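Local coordinates for period circadian protein homolog 2 (Mus musculus, PDB 3GDI), which acts in the mammalian circadian clock as a nuclear regulator of transcription, with tandem PAS domains that probably mediate contacts between clock proteins, at residues A[105-110]-A[191-196]; A[121-126]-A[146-151]; A[165-170]-A[185-190]; A[175-180]-A[196-201]. All blocks are in the same frame, centred on the assembly; numbering follows the deposited sequence.

Interaction 1. Residues A[105-110]-A[191-196]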
loop_
_atom_site.group_PDB
_atom_site.type_symbol
_atom_site.label_atom_id
_atom_site.label_comp_id
_atom_site.label_asym_id
_atom_site.label_seq_id
_atom_site.Cartn_x
_atom_site.Cartn_y
_atom_site.Cartn_z
ATOM N N PHE A 105 -3.214 -12.634 -4.579
ATOM C CA PHE A 105 -2.525 -13.901 -4.816
ATOM C C PHE A 105 -1.951 -14.548 -3.560
ATOM O O PHE A 105 -1.478 -13.871 -2.653
ATOM C CB PHE A 105 -1.393 -13.705 -5.823
ATOM C CG PHE A 105 -1.845 -13.169 -7.142
ATOM C CD1 PHE A 105 -2.213 -11.837 -7.275
ATOM C CD2 PHE A 105 -1.902 -13.994 -8.256
ATOM C CE1 PHE A 105 -2.631 -11.332 -8.500
ATOM C CE2 PHE A 105 -2.318 -13.501 -9.482
ATOM C CZ PHE A 105 -2.683 -12.164 -9.604
ATOM N N CYS A 106 -1.980 -15.874 -3.537
ATOM C CA CYS A 106 -1.463 -16.654 -2.416
ATOM C C CYS A 106 -0.859 -17.962 -2.897
ATOM O O CYS A 106 -1.320 -18.547 -3.882
ATOM C CB CYS A 106 -2.580 -16.971 -1.419
ATOM S SG CYS A 106 -2.686 -15.861 0.000
ATOM N N ARG A 107 0.189 -18.407 -2.210
ATOM C CA ARG A 107 0.837 -19.670 -2.540
ATOM C C ARG A 107 0.234 -20.694 -1.584
ATOM O O ARG A 107 0.252 -20.504 -0.369
ATOM C CB ARG A 107 2.350 -19.552 -2.347
ATOM C CG ARG A 107 3.080 -19.047 -3.594
ATOM C CD ARG A 107 4.335 -18.237 -3.272
ATOM N NE ARG A 107 3.984 -16.935 -2.707
ATOM C CZ ARG A 107 4.747 -15.844 -2.764
ATOM N NH1 ARG A 107 5.929 -15.873 -3.366
ATOM N NH2 ARG A 107 4.320 -14.714 -2.218
ATOM N N VAL A 108 -0.324 -21.763 -2.139
ATOM C CA VAL A 108 -0.967 -22.797 -1.330
ATOM C C VAL A 108 -0.236 -24.132 -1.397
ATOM O O VAL A 108 0.349 -24.479 -2.419
ATOM C CB VAL A 108 -2.432 -23.004 -1.785
ATOM C CG1 VAL A 108 -3.159 -23.941 -0.823
ATOM C CG2 VAL A 108 -3.140 -21.657 -1.861
ATOM N N SER A 109 -0.275 -24.874 -0.295
ATOM C CA SER A 109 0.379 -26.177 -0.209
ATOM C C SER A 109 -0.334 -27.108 0.753
ATOM O O SER A 109 -0.630 -26.725 1.885
ATOM C CB SER A 109 1.825 -26.028 0.266
ATOM O OG SER A 109 2.389 -27.293 0.580
ATOM N N VAL A 110 -0.603 -28.331 0.304
ATOM C CA VAL A 110 -1.257 -29.324 1.151
ATOM C C VAL A 110 -0.155 -30.033 1.941
ATOM O O VAL A 110 0.011 -31.254 1.857
ATOM C CB VAL A 110 -2.051 -30.358 0.308
ATOM C CG1 VAL A 110 -2.764 -31.351 1.220
ATOM C CG2 VAL A 110 -3.068 -29.638 -0.566
ATOM N N LEU A 191 4.644 -12.602 -6.489
ATOM C CA LEU A 191 3.260 -12.244 -6.196
ATOM C C LEU A 191 3.355 -10.761 -5.789
ATOM O O LEU A 191 4.375 -10.325 -5.240
ATOM C CB LEU A 191 2.709 -13.104 -5.065
ATOM C CG LEU A 191 2.644 -14.606 -5.386
ATOM C CD1 LEU A 191 1.834 -15.322 -4.291
ATOM C CD2 LEU A 191 1.991 -14.828 -6.757
ATOM N N PRO A 192 2.311 -9.966 -6.056
ATOM C CA PRO A 192 2.373 -8.542 -5.699
ATOM C C PRO A 192 3.052 -8.195 -4.381
ATOM O O PRO A 192 3.859 -7.273 -4.325
ATOM C CB PRO A 192 0.913 -8.119 -5.726
ATOM C CG PRO A 192 0.345 -8.988 -6.826
ATOM C CD PRO A 192 0.952 -10.336 -6.494
ATOM N N GLN A 193 2.749 -8.948 -3.331
ATOM C CA GLN A 193 3.299 -8.682 -2.012
ATOM C C GLN A 193 4.793 -8.889 -1.859
ATOM O O GLN A 193 5.376 -8.425 -0.873
ATOM C CB GLN A 193 2.570 -9.515 -0.951
ATOM C CG GLN A 193 2.612 -11.021 -1.157
ATOM C CD GLN A 193 1.399 -11.558 -1.930
ATOM O OE1 GLN A 193 1.045 -12.726 -1.798
ATOM N NE2 GLN A 193 0.766 -10.706 -2.733
ATOM N N ASP A 194 5.416 -9.585 -2.810
ATOM C CA ASP A 194 6.851 -9.820 -2.730
ATOM C C ASP A 194 7.638 -8.586 -3.145
ATOM O O ASP A 194 8.759 -8.377 -2.689
ATOM C CB ASP A 194 7.278 -10.973 -3.632
ATOM C CG ASP A 194 6.564 -12.262 -3.312
ATOM O OD1 ASP A 194 6.222 -12.480 -2.129
ATOM O OD2 ASP A 194 6.364 -13.067 -4.250
ATOM N N LEU A 195 7.031 -7.775 -4.007
ATOM C CA LEU A 195 7.655 -6.566 -4.540
ATOM C C LEU A 195 7.197 -5.253 -3.912
ATOM O O LEU A 195 7.925 -4.268 -3.958
ATOM C CB LEU A 195 7.426 -6.502 -6.054
ATOM C CG LEU A 195 8.198 -7.564 -6.830
ATOM C CD1 LEU A 195 7.724 -7.681 -8.272
ATOM C CD2 LEU A 195 9.663 -7.180 -6.768
ATOM N N ILE A 196 6.003 -5.223 -3.333
ATOM C CA ILE A 196 5.522 -3.985 -2.735
ATOM C C ILE A 196 6.417 -3.533 -1.585
ATOM O O ILE A 196 6.705 -4.310 -0.682
ATOM C CB ILE A 196 4.071 -4.129 -2.224
ATOM C CG1 ILE A 196 3.117 -4.314 -3.402
ATOM C CG2 ILE A 196 3.657 -2.884 -1.468
ATOM C CD1 ILE A 196 1.669 -4.526 -2.984
#

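Interaction 2. Residues A[121-126]-A[146-151]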
loop_
_atom_site.group_PDB
_atom_site.type_symbol
_atom_site.label_atom_id
_atom_site.label_comp_id
_atom_site.label_asym_id
_atom_site.label_seq_id
_atom_site.Cartn_x
_atom_site.Cartn_y
_atom_site.Cartn_z
ATOM N N GLN A 121 2.197 -23.609 -4.749
ATOM C CA GLN A 121 1.726 -23.309 -6.087
ATOM C C GLN A 121 0.935 -22.013 -6.004
ATOM O O GLN A 121 -0.008 -21.908 -5.220
ATOM C CB GLN A 121 0.815 -24.413 -6.599
ATOM C CG GLN A 121 1.465 -25.771 -6.719
ATOM C CD GLN A 121 0.467 -26.826 -7.131
ATOM O OE1 GLN A 121 -0.086 -26.778 -8.235
ATOM N NE2 GLN A 121 0.215 -27.783 -6.239
ATOM N N PRO A 122 1.309 -21.008 -6.812
ATOM C CA PRO A 122 0.615 -19.719 -6.811
ATOM C C PRO A 122 -0.851 -19.850 -7.215
ATOM O O PRO A 122 -1.188 -20.618 -8.108
ATOM C CB PRO A 122 1.431 -18.896 -7.803
ATOM C CG PRO A 122 1.913 -19.926 -8.769
ATOM C CD PRO A 122 2.344 -21.045 -7.859
ATOM N N PHE A 123 -1.718 -19.101 -6.542
ATOM C CA PHE A 123 -3.152 -19.131 -6.826
ATOM C C PHE A 123 -3.726 -17.725 -6.835
ATOM O O PHE A 123 -3.388 -16.895 -5.992
ATOM C CB PHE A 123 -3.890 -19.957 -5.767
ATOM C CG PHE A 123 -3.952 -21.418 -6.074
ATOM C CD1 PHE A 123 -5.006 -21.938 -6.821
ATOM C CD2 PHE A 123 -2.944 -22.273 -5.650
ATOM C CE1 PHE A 123 -5.056 -23.288 -7.145
ATOM C CE2 PHE A 123 -2.979 -23.627 -5.966
ATOM C CZ PHE A 123 -4.037 -24.138 -6.716
ATOM N N ARG A 124 -4.582 -17.445 -7.803
ATOM C CA ARG A 124 -5.207 -16.141 -7.858
ATOM C C ARG A 124 -6.516 -16.376 -7.154
ATOM O O ARG A 124 -7.205 -17.348 -7.450
ATOM C CB ARG A 124 -5.465 -15.724 -9.295
ATOM C CG ARG A 124 -6.038 -14.330 -9.419
ATOM C CD ARG A 124 -7.261 -14.329 -10.316
ATOM N NE ARG A 124 -7.751 -12.977 -10.560
ATOM C CZ ARG A 124 -8.903 -12.694 -11.156
ATOM N NH1 ARG A 124 -9.691 -13.676 -11.571
ATOM N NH2 ARG A 124 -9.266 -11.431 -11.340
ATOM N N MET A 125 -6.867 -15.505 -6.218
ATOM C CA MET A 125 -8.103 -15.691 -5.486
ATOM C C MET A 125 -9.003 -14.467 -5.442
ATOM O O MET A 125 -8.532 -13.338 -5.317
ATOM C CB MET A 125 -7.782 -16.144 -4.068
ATOM C CG MET A 125 -6.903 -17.372 -4.020
ATOM S SD MET A 125 -6.872 -18.079 -2.376
ATOM C CE MET A 125 -5.711 -16.965 -1.550
ATOM N N THR A 126 -10.305 -14.705 -5.551
ATOM C CA THR A 126 -11.290 -13.635 -5.507
ATOM C C THR A 126 -12.162 -13.926 -4.292
ATOM O O THR A 126 -12.775 -14.993 -4.200
ATOM C CB THR A 126 -12.171 -13.614 -6.769
ATOM O OG1 THR A 126 -11.371 -13.889 -7.925
ATOM C CG2 THR A 126 -12.810 -12.243 -6.937
ATOM N N LEU A 146 -14.271 -18.079 -1.586
ATOM C CA LEU A 146 -13.230 -17.623 -2.491
ATOM C C LEU A 146 -13.035 -18.553 -3.664
ATOM O O LEU A 146 -12.986 -19.772 -3.507
ATOM C CB LEU A 146 -11.889 -17.487 -1.761
ATOM C CG LEU A 146 -11.729 -16.402 -0.699
ATOM C CD1 LEU A 146 -11.841 -17.022 0.678
ATOM C CD2 LEU A 146 -10.373 -15.733 -0.863
ATOM N N LEU A 147 -12.925 -17.965 -4.845
ATOM C CA LEU A 147 -12.690 -18.736 -6.050
ATOM C C LEU A 147 -11.184 -18.657 -6.261
ATOM O O LEU A 147 -10.632 -17.565 -6.422
ATOM C CB LEU A 147 -13.435 -18.114 -7.226
ATOM C CG LEU A 147 -14.956 -18.230 -7.139
ATOM C CD1 LEU A 147 -15.632 -17.217 -8.061
ATOM C CD2 LEU A 147 -15.344 -19.645 -7.504
ATOM N N ALA A 148 -10.522 -19.810 -6.242
ATOM C CA ALA A 148 -9.080 -19.864 -6.401
ATOM C C ALA A 148 -8.678 -20.529 -7.697
ATOM O O ALA A 148 -9.088 -21.649 -7.980
ATOM C CB ALA A 148 -8.473 -20.611 -5.243
ATOM N N GLU A 149 -7.856 -19.838 -8.477
ATOM C CA GLU A 149 -7.383 -20.365 -9.747
ATOM C C GLU A 149 -5.865 -20.470 -9.771
ATOM O O GLU A 149 -5.160 -19.497 -9.498
ATOM C CB GLU A 149 -7.841 -19.472 -10.893
ATOM C CG GLU A 149 -7.249 -19.852 -12.232
ATOM C CD GLU A 149 -7.747 -18.960 -13.346
ATOM O OE1 GLU A 149 -7.289 -19.132 -14.497
ATOM O OE2 GLU A 149 -8.600 -18.089 -13.070
ATOM N N ARG A 150 -5.370 -21.658 -10.094
ATOM C CA ARG A 150 -3.935 -21.899 -10.162
ATOM C C ARG A 150 -3.374 -21.036 -11.293
ATOM O O ARG A 150 -3.956 -20.977 -12.376
ATOM C CB ARG A 150 -3.679 -23.382 -10.440
ATOM C CG ARG A 150 -2.384 -23.923 -9.874
ATOM C CD ARG A 150 -1.283 -23.990 -10.899
ATOM N NE ARG A 150 -0.042 -24.445 -10.278
ATOM C CZ ARG A 150 1.118 -24.594 -10.917
ATOM N NH1 ARG A 150 1.211 -24.328 -12.218
ATOM N NH2 ARG A 150 2.192 -24.999 -10.251
ATOM N N VAL A 151 -2.255 -20.364 -11.030
ATOM C CA VAL A 151 -1.615 -19.494 -12.010
ATOM C C VAL A 151 -0.445 -20.170 -12.720
ATOM O O VAL A 151 0.373 -20.850 -12.093
ATOM C CB VAL A 151 -1.109 -18.197 -11.343
ATOM C CG1 VAL A 151 -0.348 -17.353 -12.347
ATOM C CG2 VAL A 151 -2.282 -17.408 -10.790
HETATM O O HOH W 1 -10.920 -16.205 -9.038
#

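Interaction 3. Residues A[165-170]-A[185-190]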
loop_
_atom_site.group_PDB
_atom_site.type_symbol
_atom_site.label_atom_id
_atom_site.label_comp_id
_atom_site.label_asym_id
_atom_site.label_seq_id
_atom_site.Cartn_x
_atom_site.Cartn_y
_atom_site.Cartn_z
ATOM N N ARG A 165 2.268 -9.648 -23.622
ATOM C CA ARG A 165 3.028 -9.876 -22.398
ATOM C C ARG A 165 3.329 -8.492 -21.872
ATOM O O ARG A 165 4.453 -8.018 -21.929
ATOM C CB ARG A 165 4.319 -10.641 -22.711
ATOM C CG ARG A 165 4.047 -11.811 -23.625
ATOM C CD ARG A 165 4.832 -13.050 -23.289
ATOM N NE ARG A 165 6.219 -12.965 -23.722
ATOM C CZ ARG A 165 6.963 -14.025 -24.030
ATOM N NH1 ARG A 165 6.450 -15.249 -23.962
ATOM N NH2 ARG A 165 8.227 -13.859 -24.390
ATOM N N ILE A 166 2.284 -7.848 -21.372
ATOM C CA ILE A 166 2.353 -6.494 -20.854
ATOM C C ILE A 166 1.921 -6.407 -19.400
ATOM O O ILE A 166 0.868 -6.913 -19.016
ATOM C CB ILE A 166 1.422 -5.563 -21.683
ATOM C CG1 ILE A 166 1.847 -5.594 -23.149
ATOM C CG2 ILE A 166 1.437 -4.126 -21.124
ATOM C CD1 ILE A 166 0.948 -4.778 -24.051
ATOM N N PHE A 167 2.743 -5.762 -18.590
ATOM C CA PHE A 167 2.398 -5.560 -17.188
ATOM C C PHE A 167 2.865 -4.160 -16.772
ATOM O O PHE A 167 3.724 -3.566 -17.428
ATOM C CB PHE A 167 3.034 -6.632 -16.297
ATOM C CG PHE A 167 4.508 -6.512 -16.168
ATOM C CD1 PHE A 167 5.346 -7.027 -17.147
ATOM C CD2 PHE A 167 5.064 -5.903 -15.057
ATOM C CE1 PHE A 167 6.733 -6.944 -17.021
ATOM C CE2 PHE A 167 6.445 -5.806 -14.910
ATOM C CZ PHE A 167 7.288 -6.329 -15.895
ATOM N N THR A 168 2.288 -3.624 -15.704
ATOM C CA THR A 168 2.684 -2.299 -15.248
ATOM C C THR A 168 3.182 -2.298 -13.808
ATOM O O THR A 168 2.860 -3.180 -13.023
ATOM C CB THR A 168 1.526 -1.289 -15.344
ATOM O OG1 THR A 168 0.589 -1.544 -14.294
ATOM C CG2 THR A 168 0.808 -1.414 -16.685
ATOM N N THR A 169 3.985 -1.296 -13.480
ATOM C CA THR A 169 4.520 -1.138 -12.143
ATOM C C THR A 169 4.367 0.327 -11.768
ATOM O O THR A 169 4.411 1.214 -12.631
ATOM C CB THR A 169 6.004 -1.483 -12.082
ATOM O OG1 THR A 169 6.721 -0.625 -12.975
ATOM C CG2 THR A 169 6.239 -2.928 -12.465
ATOM N N THR A 170 4.180 0.572 -10.477
ATOM C CA THR A 170 4.038 1.924 -9.959
ATOM C C THR A 170 4.993 2.077 -8.783
ATOM O O THR A 170 5.151 1.156 -8.000
ATOM C CB THR A 170 2.607 2.174 -9.454
ATOM O OG1 THR A 170 1.686 1.967 -10.528
ATOM C CG2 THR A 170 2.454 3.604 -8.932
ATOM N N VAL A 185 2.310 -11.000 -12.346
ATOM C CA VAL A 185 2.575 -12.257 -11.659
ATOM C C VAL A 185 2.999 -13.357 -12.632
ATOM O O VAL A 185 4.035 -13.990 -12.450
ATOM C CB VAL A 185 1.357 -12.723 -10.838
ATOM C CG1 VAL A 185 1.678 -14.035 -10.161
ATOM C CG2 VAL A 185 0.997 -11.676 -9.783
ATOM N N PRO A 186 2.211 -13.590 -13.689
ATOM C CA PRO A 186 2.580 -14.635 -14.650
ATOM C C PRO A 186 3.857 -14.331 -15.446
ATOM O O PRO A 186 4.508 -15.241 -15.961
ATOM C CB PRO A 186 1.349 -14.718 -15.561
ATOM C CG PRO A 186 0.242 -14.297 -14.665
ATOM C CD PRO A 186 0.838 -13.124 -13.937
ATOM N N LEU A 187 4.229 -13.062 -15.557
ATOM C CA LEU A 187 5.429 -12.733 -16.325
ATOM C C LEU A 187 6.690 -12.576 -15.476
ATOM O O LEU A 187 7.794 -12.534 -16.013
ATOM C CB LEU A 187 5.193 -11.458 -17.146
ATOM C CG LEU A 187 4.104 -11.515 -18.226
ATOM C CD1 LEU A 187 3.800 -10.121 -18.718
ATOM C CD2 LEU A 187 4.552 -12.399 -19.373
ATOM N N LEU A 188 6.534 -12.509 -14.154
ATOM C CA LEU A 188 7.688 -12.331 -13.275
ATOM C C LEU A 188 7.945 -13.451 -12.283
ATOM O O LEU A 188 9.086 -13.704 -11.921
ATOM C CB LEU A 188 7.560 -11.015 -12.508
ATOM C CG LEU A 188 7.559 -9.735 -13.340
ATOM C CD1 LEU A 188 7.524 -8.564 -12.391
ATOM C CD2 LEU A 188 8.794 -9.670 -14.241
ATOM N N GLY A 189 6.894 -14.121 -11.837
ATOM C CA GLY A 189 7.084 -15.187 -10.868
ATOM C C GLY A 189 6.826 -14.719 -9.441
ATOM O O GLY A 189 6.613 -15.538 -8.541
ATOM N N TYR A 190 6.846 -13.404 -9.228
ATOM C CA TYR A 190 6.589 -12.862 -7.900
ATOM C C TYR A 190 5.113 -12.575 -7.733
ATOM O O TYR A 190 4.413 -12.330 -8.710
ATOM C CB TYR A 190 7.309 -11.530 -7.680
ATOM C CG TYR A 190 8.808 -11.553 -7.749
ATOM C CD1 TYR A 190 9.480 -11.020 -8.850
ATOM C CD2 TYR A 190 9.563 -12.044 -6.687
ATOM C CE1 TYR A 190 10.870 -10.967 -8.885
ATOM C CE2 TYR A 190 10.955 -12.001 -6.711
ATOM C CZ TYR A 190 11.602 -11.460 -7.807
ATOM O OH TYR A 190 12.979 -11.388 -7.815
#

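Interaction 4. Residues A[175-180]-A[196-201]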
loop_
_atom_site.group_PDB
_atom_site.type_symbol
_atom_site.label_atom_id
_atom_site.label_comp_id
_atom_site.label_asym_id
_atom_site.label_seq_id
_atom_site.Cartn_x
_atom_site.Cartn_y
_atom_site.Cartn_z
ATOM N N CYS A 175 11.470 5.500 -4.642
ATOM C CA CYS A 175 11.785 4.332 -5.454
ATOM C C CYS A 175 11.463 2.940 -4.919
ATOM O O CYS A 175 12.150 1.980 -5.259
ATOM C CB CYS A 175 13.254 4.373 -5.873
ATOM S SG CYS A 175 13.592 5.664 -7.085
ATOM N N LEU A 176 10.433 2.837 -4.083
ATOM C CA LEU A 176 9.980 1.548 -3.575
ATOM C C LEU A 176 8.680 1.265 -4.335
ATOM O O LEU A 176 7.847 2.161 -4.492
ATOM C CB LEU A 176 9.671 1.630 -2.082
ATOM C CG LEU A 176 10.794 1.477 -1.063
ATOM C CD1 LEU A 176 12.124 1.869 -1.682
ATOM C CD2 LEU A 176 10.452 2.322 0.170
ATOM N N PHE A 177 8.498 0.040 -4.814
ATOM C CA PHE A 177 7.268 -0.293 -5.546
ATOM C C PHE A 177 6.056 0.103 -4.717
ATOM O O PHE A 177 6.102 0.061 -3.493
ATOM C CB PHE A 177 7.188 -1.802 -5.828
ATOM C CG PHE A 177 8.133 -2.277 -6.899
ATOM C CD1 PHE A 177 7.974 -1.864 -8.226
ATOM C CD2 PHE A 177 9.182 -3.129 -6.587
ATOM C CE1 PHE A 177 8.851 -2.295 -9.227
ATOM C CE2 PHE A 177 10.064 -3.565 -7.583
ATOM C CZ PHE A 177 9.894 -3.143 -8.907
ATOM N N GLN A 178 4.971 0.490 -5.379
ATOM C CA GLN A 178 3.740 0.840 -4.679
ATOM C C GLN A 178 2.683 -0.206 -5.046
ATOM O O GLN A 178 1.773 -0.522 -4.265
ATOM C CB GLN A 178 3.258 2.245 -5.084
ATOM C CG GLN A 178 1.949 2.667 -4.411
ATOM C CD GLN A 178 0.717 2.218 -5.200
ATOM O OE1 GLN A 178 -0.399 2.134 -4.664
ATOM N NE2 GLN A 178 0.910 1.953 -6.483
ATOM N N ALA A 179 2.819 -0.728 -6.259
ATOM C CA ALA A 179 1.911 -1.732 -6.756
ATOM C C ALA A 179 2.488 -2.335 -8.014
ATOM O O ALA A 179 3.341 -1.736 -8.677
ATOM C CB ALA A 179 0.563 -1.117 -7.054
ATOM N N VAL A 180 2.021 -3.539 -8.308
ATOM C CA VAL A 180 2.402 -4.282 -9.489
ATOM C C VAL A 180 1.054 -4.811 -9.955
ATOM O O VAL A 180 0.277 -5.319 -9.139
ATOM C CB VAL A 180 3.316 -5.458 -9.140
ATOM C CG1 VAL A 180 3.805 -6.102 -10.401
ATOM C CG2 VAL A 180 4.492 -4.979 -8.305
ATOM N N ILE A 196 6.003 -5.223 -3.333
ATOM C CA ILE A 196 5.522 -3.985 -2.735
ATOM C C ILE A 196 6.417 -3.533 -1.585
ATOM O O ILE A 196 6.705 -4.310 -0.682
ATOM C CB ILE A 196 4.071 -4.129 -2.224
ATOM C CG1 ILE A 196 3.117 -4.314 -3.402
ATOM C CG2 ILE A 196 3.657 -2.884 -1.468
ATOM C CD1 ILE A 196 1.669 -4.526 -2.984
ATOM N N GLU A 197 6.855 -2.275 -1.636
ATOM C CA GLU A 197 7.714 -1.678 -0.611
ATOM C C GLU A 197 9.191 -2.063 -0.690
ATOM O O GLU A 197 9.942 -1.844 0.270
ATOM C CB GLU A 197 7.202 -2.015 0.794
ATOM C CG GLU A 197 5.770 -1.581 1.084
ATOM C CD GLU A 197 5.628 -0.087 1.270
ATOM O OE1 GLU A 197 4.546 0.345 1.719
ATOM O OE2 GLU A 197 6.586 0.654 0.969
ATOM N N THR A 198 9.617 -2.636 -1.809
ATOM C CA THR A 198 11.020 -3.003 -1.960
ATOM C C THR A 198 11.653 -2.111 -3.028
ATOM O O THR A 198 10.953 -1.569 -3.884
ATOM C CB THR A 198 11.169 -4.493 -2.338
ATOM O OG1 THR A 198 10.821 -4.688 -3.713
ATOM C CG2 THR A 198 10.247 -5.348 -1.471
ATOM N N PRO A 199 12.989 -1.951 -2.999
ATOM C CA PRO A 199 13.656 -1.101 -3.990
ATOM C C PRO A 199 13.440 -1.550 -5.418
ATOM O O PRO A 199 13.651 -2.707 -5.754
ATOM C CB PRO A 199 15.138 -1.178 -3.592
ATOM C CG PRO A 199 15.096 -1.491 -2.116
ATOM C CD PRO A 199 13.977 -2.524 -2.065
ATOM N N VAL A 200 13.019 -0.615 -6.252
ATOM C CA VAL A 200 12.808 -0.869 -7.663
ATOM C C VAL A 200 14.134 -1.283 -8.287
ATOM O O VAL A 200 14.208 -2.256 -9.032
ATOM C CB VAL A 200 12.340 0.414 -8.366
ATOM C CG1 VAL A 200 12.379 0.241 -9.879
ATOM C CG2 VAL A 200 10.948 0.781 -7.880
ATOM N N LEU A 201 15.179 -0.529 -7.969
ATOM C CA LEU A 201 16.511 -0.761 -8.508
ATOM C C LEU A 201 17.107 -2.133 -8.243
ATOM O O LEU A 201 17.951 -2.604 -9.002
ATOM C CB LEU A 201 17.465 0.318 -7.996
ATOM C CG LEU A 201 17.601 1.534 -8.912
ATOM C CD1 LEU A 201 16.237 1.938 -9.401
ATOM C CD2 LEU A 201 18.279 2.681 -8.172
HETATM O O HOH W 2 15.299 1.439 -5.620
#

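Interaction 1. Residues A[105-110]-A[191-196]
The guanidinium of Arg-107 has Leu-191 over one face and the carboxylate of Asp-194 at its edge. Leu-191 CG sits 3.5 Å above the guanidinium plane, over its centre. Asp-194 is gripped end-on by both terminal nitrogens. Arg-107 NH2 to Asp-194 OD1 is 2.9 Å and nearly straight; it lies in the guanidinium plane and uses the syn lone pair of OD1. Arg-107 NH1 to Asp-194 OD2 is 3.0 Å but bent, with 137° at the hydrogen. The two planes stand 50° apart, and the second bond is tilted from the guanidinium plane. From the opposite face of the carboxylate, the backbone N of Leu-191 also donates to Asp-194 OD2, at 2.9 Å. This second hold helps to fix the rotation of the carboxylate. Arg-107 reaches over through bends at chi2 and chi3 (-71° at the latter). Asp-69 forms a second salt bridge with Arg-107 NH2, which probably offsets the nearby like charge of Arg-237.

Beside the ion pair the contact is apolar. Phe-105 CB meets Leu-191 CD2 at 3.7 Å, and Phe-105 CD1 meets Pro-192 CD at 3.6 Å. Val-185 of helix 184-188 packs against Phe-105, Leu-191 and Pro-192. The contact thus joins edge strand 104-108 of the first PAS sheet to the short helix 192-195 of the second PAS domain, with strand 121-131 beside the strand.

Interaction 2. Residues A[121-126]-A[146-151]
Strands 121-126 and 146-150 run antiparallel, their axes 4.4 Å apart at closest approach, with Arg-124/Glu-149 and Thr-126/Leu-147 as hydrogen-bonded pairs and Phe-123/Arg-150 and Met-125/Ala-148 as non-hydrogen-bonded pairs. The bond from Arg-124 N to Glu-149 O is 2.7 Å. Beyond the paired residues, Val-151 N still donates to Pro-122 O.

Phe-123, Met-125, Ala-148 and Arg-150 share one face of the sheet. The Phe-123 ring lies over the neighbouring strand. Arg-150 CA stands over a ring face, 3.9 Å from the centroid of the Phe-123 ring, in a CH-pi contact, while Glu-149 N lies at the ring edge. Phe-123 CZ also meets Arg-150 CG at 3.6 Å. The arginine chain bends at chi2 (-99°), and its NE makes a weak bond to Gln-121 OE1. Met-125 CG packs on Ala-148 CB at 3.8 Å. An alanine in place of Phe-123 is likely to open a gap over Arg-150 and leave Phe-27 without its edge-to-face partner.

On the other face, Thr-126 OG1 bonds to Ser-103 OG and to a water 2.6 Å away. That water donates to Leu-147 O. Arg-124 CB touches Val-151 CG2.

The two strands form a hairpin in the five-stranded antiparallel sheet, strand order 2-1-5-4-3, that is characteristic of the PAS fold.

Interaction 3. Residues A[165-170]-A[185-190]
In the second PAS domain of this chain, the start of sheet strand 166-171 packs on the end of the short helix 184-188, a strand-on-helix contact of the PAS fold. No hydrogen bond crosses between the two segments. Phe-167 and the adjacent leucines Leu-187 and Leu-188 carry the contact. The ring reaches both: Phe-167 CD1 meets Leu-187 CD1 at 3.8 Å, and at the opposite corner of the ring Phe-167 CE2 meets Leu-188 CD1 at 3.9 Å. Phe-167 CG lies between the backbone N and the carbonyl carbon (chi1 70°), which turns the ring toward the helix. A serine in place of Phe-167 would probably leave both leucine ends without their aromatic partner and open a gap between strand and helix. Leu-244 and His-266 of the same sheet also touch this ring.

The helix ends at Gly-189, which has positive phi and accepts a turn that would press a side chain against the preceding carbonyl. Gly-189 N bonds to Val-185 O at 2.9 Å.

Leu-187 also reaches Arg-165, just before the strand. Its two branches divide the work: Leu-187 CD2 lies 3.8 Å from Arg-165 CB, while Leu-187 CD1 comes to 3.6 Å from the backbone C of Arg-165.

Interaction 4. Residues A[175-180]-A[196-201]
Two of the residues that meet here, Cys-175 and Glu-197, have positive phi (66° and 78°), although neither is glycine. They lie at the ends of a short run of backbone pairing. Three hydrogen bonds make it up. Val-200 N donates to Cys-175 O at 2.9 Å, nearly along the C=O axis. Phe-177 N donates to Thr-198 O at 3.1 Å. Glu-197 N reaches Phe-177 O at 3.1 Å, from above the carbonyl plane. Between the first two bonds, Leu-176 and Pro-199 form a single bridge. A water receives the N-H of Leu-201 and donates to Cys-175 O, so that carbonyl has two donors.

The Phe-177 ring is the main side chain of the contact. Its CG is anti to the carbonyl carbon, beside the backbone N, which turns the ring toward Val-200. Val-200 CG2 stands over the centre of one face, 4.0 Å from the centroid of the Phe-177 ring and 12° off the normal, a CH-pi contact. The side chains cross at about a right angle. At the ring edge, in plane, lies Thr-198 OG1, 3.7 Å from Phe-177 CD2. That hydroxyl is bonded to Leu-195 O, which ties the threonine back to the preceding helix. Leu-176 CG rests on Glu-197 O at 3.7 Å.

Gln-178 and Ala-179 both face Thr-170, a classic beta bulge between strands 177-180 and 166-171. Leu-195 of helix 192-195 packs on Phe-177. Cys-175 and Leu-201 touch helix 291-303, and Tyr-80 of the second subunit packs on Thr-198 and Pro-199. The contact thus ties edge strand 177-180 to the start of helix 200-203.

In the fold
Interaction 3 is buried and apolar; the other three are partly buried. Interaction 2 lies within the first PAS sheet and rests on regular strand pairing. Interaction 4 also uses backbone bonds, but between an edge strand and a loop, and it touches the second subunit. Interaction 1 joins the two PAS domains and adds a salt bridge to its apolar contacts. It shares a sheet with interaction 2, where Cys-106 O probably bonds to Phe-123 N. Interactions 3 and 4 use neighbouring strands of the second sheet. Val-185 links interactions 1 and 3, and Ile-196 belongs to both 1 and 4. Interactions 2 and 4 do not touch; their centres are about 23 Å apart.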